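PDB 5C5T: prolyl 4-hydroxylase from Paramecium bursaria Chlorella virus 1, which probably hydroxylates proline residues of collagen-like chains as a 2-oxoglutarate-dependent, non-haem iron dioxygenase. Local coordinates for residues K100-T105 against E122-A127; T156-L161 against G170-P175. One frame throughout, in Å; residues are numbered along the deposited sequence.

Contact 1 of 2, residues K100-T105 against E122-A127; sequences KIQKKT and EDVQVA
Gln102 of the helix and Val124 of 122-127 meet through the end of the glutamine amide and one methyl branch: NE2 of Gln102 stands 4.0 Å from CG2 of Val124, and the two side chains run antiparallel alongside one another. With CG of Gln102 anti to the carbonyl carbon (chi1 -64°) and the chain extended beyond it, the amide is carried off the helix toward the sheet. The same NE2 lies 3.8 Å from O of Glu122, too far for a bond. Its hydrogen bond goes instead to OE1 of Gln222 on the adjoining strand, while NE2 of Gln222 is bonded to O of Glu122; one outside amide thus ties the two together. Ile101 also points its CB toward 122-127, but its CG2 stays 4.8 Å from CG2 of Val124. One turn on, OG1 of Thr105 folds back to O of Ile101 at 2.8 Å, from above the carbonyl plane, sharing that acceptor with its own N. The carboxylate of Glu122 leads away, to salt bridges with Arg225 and Arg153. Such packing of a helix against a face of the major sheet is characteristic of the double-stranded beta-helix fold of 2-oxoglutarate oxygenases.

Contact 2 of 2, residues T156-L161 against G170-P175; sequences TLMVYL and GETDFP. With AKG (2-oxoglutaric acid), chain C.
The 2-oxoglutarate pocket of the double-stranded beta-helix is bounded here by two strands that do not pair, and side chains bridge the interval between them. CA of Tyr160 and CA of Thr172 are their nearest alpha carbons, yet lie 10.2 Å apart. OH of Tyr160 donates to OG1 of Thr172 at 2.6 Å, with the acceptor at the edge of the phenol ring and in its plane. OG1 of Thr172 in turn donates to O4 of the 2-oxoglutarate at 2.7 Å, so the tyrosine is a second-shell residue that fixes the hydroxyl, and the relay runs in one direction from phenol to carboxylate. A chi1 of -53° sets OG1 of Thr172 anti to its carbonyl carbon and aims it at Tyr160 and the ligand. Met158 meets Thr172 end to end: its chain leaves the backbone extended and bends at chi3, bringing CE within 3.5 Å of OG1 of Thr172, while SD packs 3.9 Å from C4 of the ligand. Lys217 also bonds the ligand through NZ, and donates to O of Gly170 as well. Strand 153-160 lies between 188-192 and 217-225 in the larger sheet, facing 172-174, which sits between 207-209 and 179-181 in the smaller one.

How the contacts relate
The two contacts work on different faces of the larger sheet. Contact 1 is partly buried and lays a helix against it, whereas contact 2 is wholly buried and spans the interior to the smaller sheet, where the ligand lies. Their chemistry follows: 100-105 and 122-127 meet by loose packing, with polar ends paired to residues outside both segments, while 156-161 and 170-175 are joined directly by a hydroxyl relay ending on the ligand. Their centres are 14 Å apart, yet they touch, CD1 of Leu157 packing 3.5 Å from OG1 of Thr105. Strand 217-225, running between 120-129 and 153-160, links both, through Gln222 and Asn221.

Contact 1 of 2, residues K100-T105 against E122-A127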
# COMPACT_ATOMS: atom_id res chain seq x y z
N LYS A 100 -12.61 -8.62 -0.81
CA LYS A 100 -11.70 -9.45 -1.59
C LYS A 100 -10.22 -9.11 -1.40
O LYS A 100 -9.39 -9.99 -1.27
CB LYS A 100 -12.05 -9.33 -3.08
CG LYS A 100 -11.13 -10.14 -3.99
CD LYS A 100 -11.63 -10.13 -5.43
CE LYS A 100 -10.79 -11.06 -6.31
NZ LYS A 100 -11.59 -11.57 -7.48
N ILE A 101 -9.90 -7.83 -1.35
CA ILE A 101 -8.53 -7.41 -0.98
C ILE A 101 -8.11 -8.10 0.29
O ILE A 101 -7.03 -8.69 0.35
CB ILE A 101 -8.44 -5.90 -0.84
CG1 ILE A 101 -8.62 -5.22 -2.23
CG2 ILE A 101 -7.06 -5.48 -0.24
CD1 ILE A 101 -8.74 -3.69 -2.21
N GLN A 102 -8.98 -8.08 1.30
CA GLN A 102 -8.57 -8.58 2.61
C GLN A 102 -8.46 -10.08 2.61
O GLN A 102 -7.51 -10.65 3.15
CB GLN A 102 -9.55 -8.11 3.66
CG GLN A 102 -9.52 -6.58 3.77
CD GLN A 102 -10.25 -6.07 4.95
OE1 GLN A 102 -11.30 -6.64 5.34
NE2 GLN A 102 -9.71 -4.98 5.57
N LYS A 103 -9.38 -10.73 1.93
CA LYS A 103 -9.29 -12.19 1.76
C LYS A 103 -8.00 -12.64 1.08
O LYS A 103 -7.33 -13.53 1.57
CB LYS A 103 -10.49 -12.71 0.98
CG LYS A 103 -10.53 -14.25 0.86
CD LYS A 103 -11.76 -14.71 0.09
CE LYS A 103 -11.97 -16.21 0.27
NZ LYS A 103 -11.12 -16.94 -0.68
N LYS A 104 -7.65 -12.03 -0.05
CA LYS A 104 -6.43 -12.40 -0.74
C LYS A 104 -5.19 -12.01 0.02
O LYS A 104 -4.15 -12.67 -0.12
CB LYS A 104 -6.42 -11.79 -2.12
CG LYS A 104 -7.51 -12.31 -2.97
CD LYS A 104 -7.46 -11.84 -4.38
CE LYS A 104 -6.22 -12.35 -5.04
NZ LYS A 104 -6.35 -12.29 -6.49
N THR A 105 -5.27 -10.93 0.81
CA THR A 105 -4.11 -10.52 1.61
C THR A 105 -3.90 -11.58 2.70
O THR A 105 -2.79 -12.01 2.96
CB THR A 105 -4.30 -9.11 2.22
OG1 THR A 105 -4.42 -8.16 1.15
CG2 THR A 105 -3.16 -8.72 3.12
N GLU A 122 -5.96 -2.98 9.20
CA GLU A 122 -6.51 -1.62 9.24
C GLU A 122 -7.67 -1.47 8.24
O GLU A 122 -7.75 -2.20 7.25
CB GLU A 122 -5.37 -0.64 8.89
CG GLU A 122 -5.66 0.82 9.16
CD GLU A 122 -4.39 1.67 9.37
OE1 GLU A 122 -3.28 1.10 9.46
OE2 GLU A 122 -4.54 2.90 9.53
N ASP A 123 -8.58 -0.53 8.49
CA ASP A 123 -9.53 -0.14 7.45
C ASP A 123 -8.78 0.23 6.17
O ASP A 123 -7.77 0.92 6.23
CB ASP A 123 -10.36 1.05 7.88
CG ASP A 123 -11.32 0.73 9.01
OD1 ASP A 123 -11.47 -0.45 9.38
OD2 ASP A 123 -11.93 1.69 9.52
N VAL A 124 -9.31 -0.14 5.00
CA VAL A 124 -8.65 0.18 3.75
C VAL A 124 -8.83 1.68 3.41
O VAL A 124 -9.91 2.25 3.60
CB VAL A 124 -9.20 -0.72 2.62
CG1 VAL A 124 -8.78 -0.25 1.25
CG2 VAL A 124 -8.79 -2.16 2.84
N GLN A 125 -7.73 2.28 2.93
CA GLN A 125 -7.69 3.65 2.44
C GLN A 125 -7.60 3.62 0.92
O GLN A 125 -6.81 2.84 0.34
CB GLN A 125 -6.51 4.40 3.00
CG GLN A 125 -6.38 5.85 2.59
CD GLN A 125 -4.96 6.34 2.77
OE1 GLN A 125 -4.09 6.06 1.95
NE2 GLN A 125 -4.73 7.09 3.83
N VAL A 126 -8.41 4.45 0.24
CA VAL A 126 -8.20 4.69 -1.19
C VAL A 126 -7.70 6.14 -1.36
O VAL A 126 -8.27 7.07 -0.77
CB VAL A 126 -9.50 4.41 -2.02
CG1 VAL A 126 -9.38 4.91 -3.48
CG2 VAL A 126 -9.86 2.89 -1.95
N ALA A 127 -6.62 6.33 -2.13
CA ALA A 127 -6.05 7.63 -2.33
C ALA A 127 -5.90 7.94 -3.80
O ALA A 127 -5.67 7.04 -4.61
CB ALA A 127 -4.64 7.72 -1.66

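Contact 2 of 2, residues T156-L161 against G170-P175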
# COMPACT_ATOMS: atom_id res chain seq x y z
N THR A 156 2.55 -3.59 4.35
CA THR A 156 1.63 -2.90 3.45
C THR A 156 1.31 -3.73 2.22
O THR A 156 2.21 -4.24 1.60
CB THR A 156 2.24 -1.57 2.94
OG1 THR A 156 2.69 -0.73 4.04
CG2 THR A 156 1.27 -0.78 2.04
N LEU A 157 0.01 -3.82 1.85
CA LEU A 157 -0.40 -4.36 0.57
C LEU A 157 -1.13 -3.21 -0.15
O LEU A 157 -2.15 -2.73 0.29
CB LEU A 157 -1.24 -5.62 0.72
CG LEU A 157 -1.43 -6.33 -0.63
CD1 LEU A 157 -1.41 -7.85 -0.58
CD2 LEU A 157 -2.69 -5.80 -1.26
N MET A 158 -0.53 -2.76 -1.23
CA MET A 158 -1.05 -1.62 -1.98
C MET A 158 -1.46 -2.11 -3.38
O MET A 158 -0.69 -2.81 -4.08
CB MET A 158 -0.03 -0.49 -2.10
CG MET A 158 -0.53 0.72 -2.88
SD MET A 158 0.72 1.98 -3.22
CE MET A 158 1.95 1.02 -4.07
N VAL A 159 -2.68 -1.75 -3.79
CA VAL A 159 -3.18 -2.11 -5.13
C VAL A 159 -3.30 -0.88 -5.98
O VAL A 159 -3.89 0.11 -5.54
CB VAL A 159 -4.57 -2.81 -5.07
CG1 VAL A 159 -4.90 -3.39 -6.44
CG2 VAL A 159 -4.62 -3.83 -4.03
N TYR A 160 -2.76 -0.92 -7.20
CA TYR A 160 -3.00 0.17 -8.18
C TYR A 160 -4.37 -0.01 -8.80
O TYR A 160 -4.62 -1.03 -9.46
CB TYR A 160 -1.93 0.20 -9.30
CG TYR A 160 -0.49 0.36 -8.80
CD1 TYR A 160 -0.08 1.53 -8.25
CD2 TYR A 160 0.41 -0.69 -8.89
CE1 TYR A 160 1.24 1.68 -7.77
CE2 TYR A 160 1.72 -0.56 -8.41
CZ TYR A 160 2.11 0.64 -7.85
OH TYR A 160 3.43 0.77 -7.41
N LEU A 161 -5.28 0.94 -8.55
CA LEU A 161 -6.61 0.87 -9.15
C LEU A 161 -6.65 1.57 -10.49
O LEU A 161 -7.42 1.16 -11.36
CB LEU A 161 -7.66 1.49 -8.22
CG LEU A 161 -7.69 0.92 -6.80
CD1 LEU A 161 -8.92 1.49 -6.07
CD2 LEU A 161 -7.72 -0.56 -6.71
N GLY A 170 4.40 8.87 -11.64
CA GLY A 170 3.63 8.24 -10.58
C GLY A 170 4.16 6.88 -10.17
O GLY A 170 3.44 6.05 -9.65
N GLU A 171 5.45 6.63 -10.37
CA GLU A 171 5.99 5.38 -9.89
C GLU A 171 6.02 5.30 -8.34
O GLU A 171 6.08 6.34 -7.69
CB GLU A 171 7.39 5.18 -10.42
CG GLU A 171 7.44 5.10 -11.93
CD GLU A 171 7.85 6.40 -12.57
OE1 GLU A 171 7.54 7.52 -12.03
OE2 GLU A 171 8.50 6.30 -13.64
N THR A 172 6.06 4.08 -7.83
CA THR A 172 6.36 3.86 -6.42
C THR A 172 7.86 3.61 -6.33
O THR A 172 8.35 2.67 -6.95
CB THR A 172 5.61 2.67 -5.82
OG1 THR A 172 4.21 2.81 -6.08
CG2 THR A 172 5.84 2.55 -4.31
N ASP A 173 8.57 4.47 -5.60
CA ASP A 173 10.00 4.44 -5.52
C ASP A 173 10.45 3.80 -4.20
O ASP A 173 9.94 4.16 -3.12
CB ASP A 173 10.55 5.87 -5.67
CG ASP A 173 12.07 5.92 -5.84
OD1 ASP A 173 12.68 4.92 -6.26
OD2 ASP A 173 12.67 6.97 -5.55
N PHE A 174 11.38 2.84 -4.28
CA PHE A 174 12.08 2.33 -3.11
C PHE A 174 13.54 2.68 -3.30
O PHE A 174 14.33 1.88 -3.82
CB PHE A 174 11.90 0.79 -2.95
CG PHE A 174 10.47 0.33 -2.70
CD1 PHE A 174 9.99 0.14 -1.43
CD2 PHE A 174 9.64 0.03 -3.76
CE1 PHE A 174 8.71 -0.30 -1.22
CE2 PHE A 174 8.34 -0.41 -3.55
CZ PHE A 174 7.88 -0.57 -2.26
N PRO A 175 13.95 3.90 -2.88
CA PRO A 175 15.28 4.39 -3.26
C PRO A 175 16.44 3.58 -2.69
O PRO A 175 17.47 3.47 -3.37
CB PRO A 175 15.31 5.83 -2.73
CG PRO A 175 14.19 5.93 -1.80
CD PRO A 175 13.14 4.93 -2.20
C1 AKG C . 1.30 5.42 1.06
O1 AKG C . 0.10 5.77 0.86
O2 AKG C . 1.68 5.25 2.25
C2 AKG C . 2.27 5.34 -0.08
O5 AKG C . 3.44 5.30 0.18
C3 AKG C . 1.74 5.32 -1.53
C4 AKG C . 2.85 5.13 -2.53
C5 AKG C . 2.43 5.48 -3.93
O3 AKG C . 1.49 6.31 -4.12
O4 AKG C . 3.01 4.93 -4.91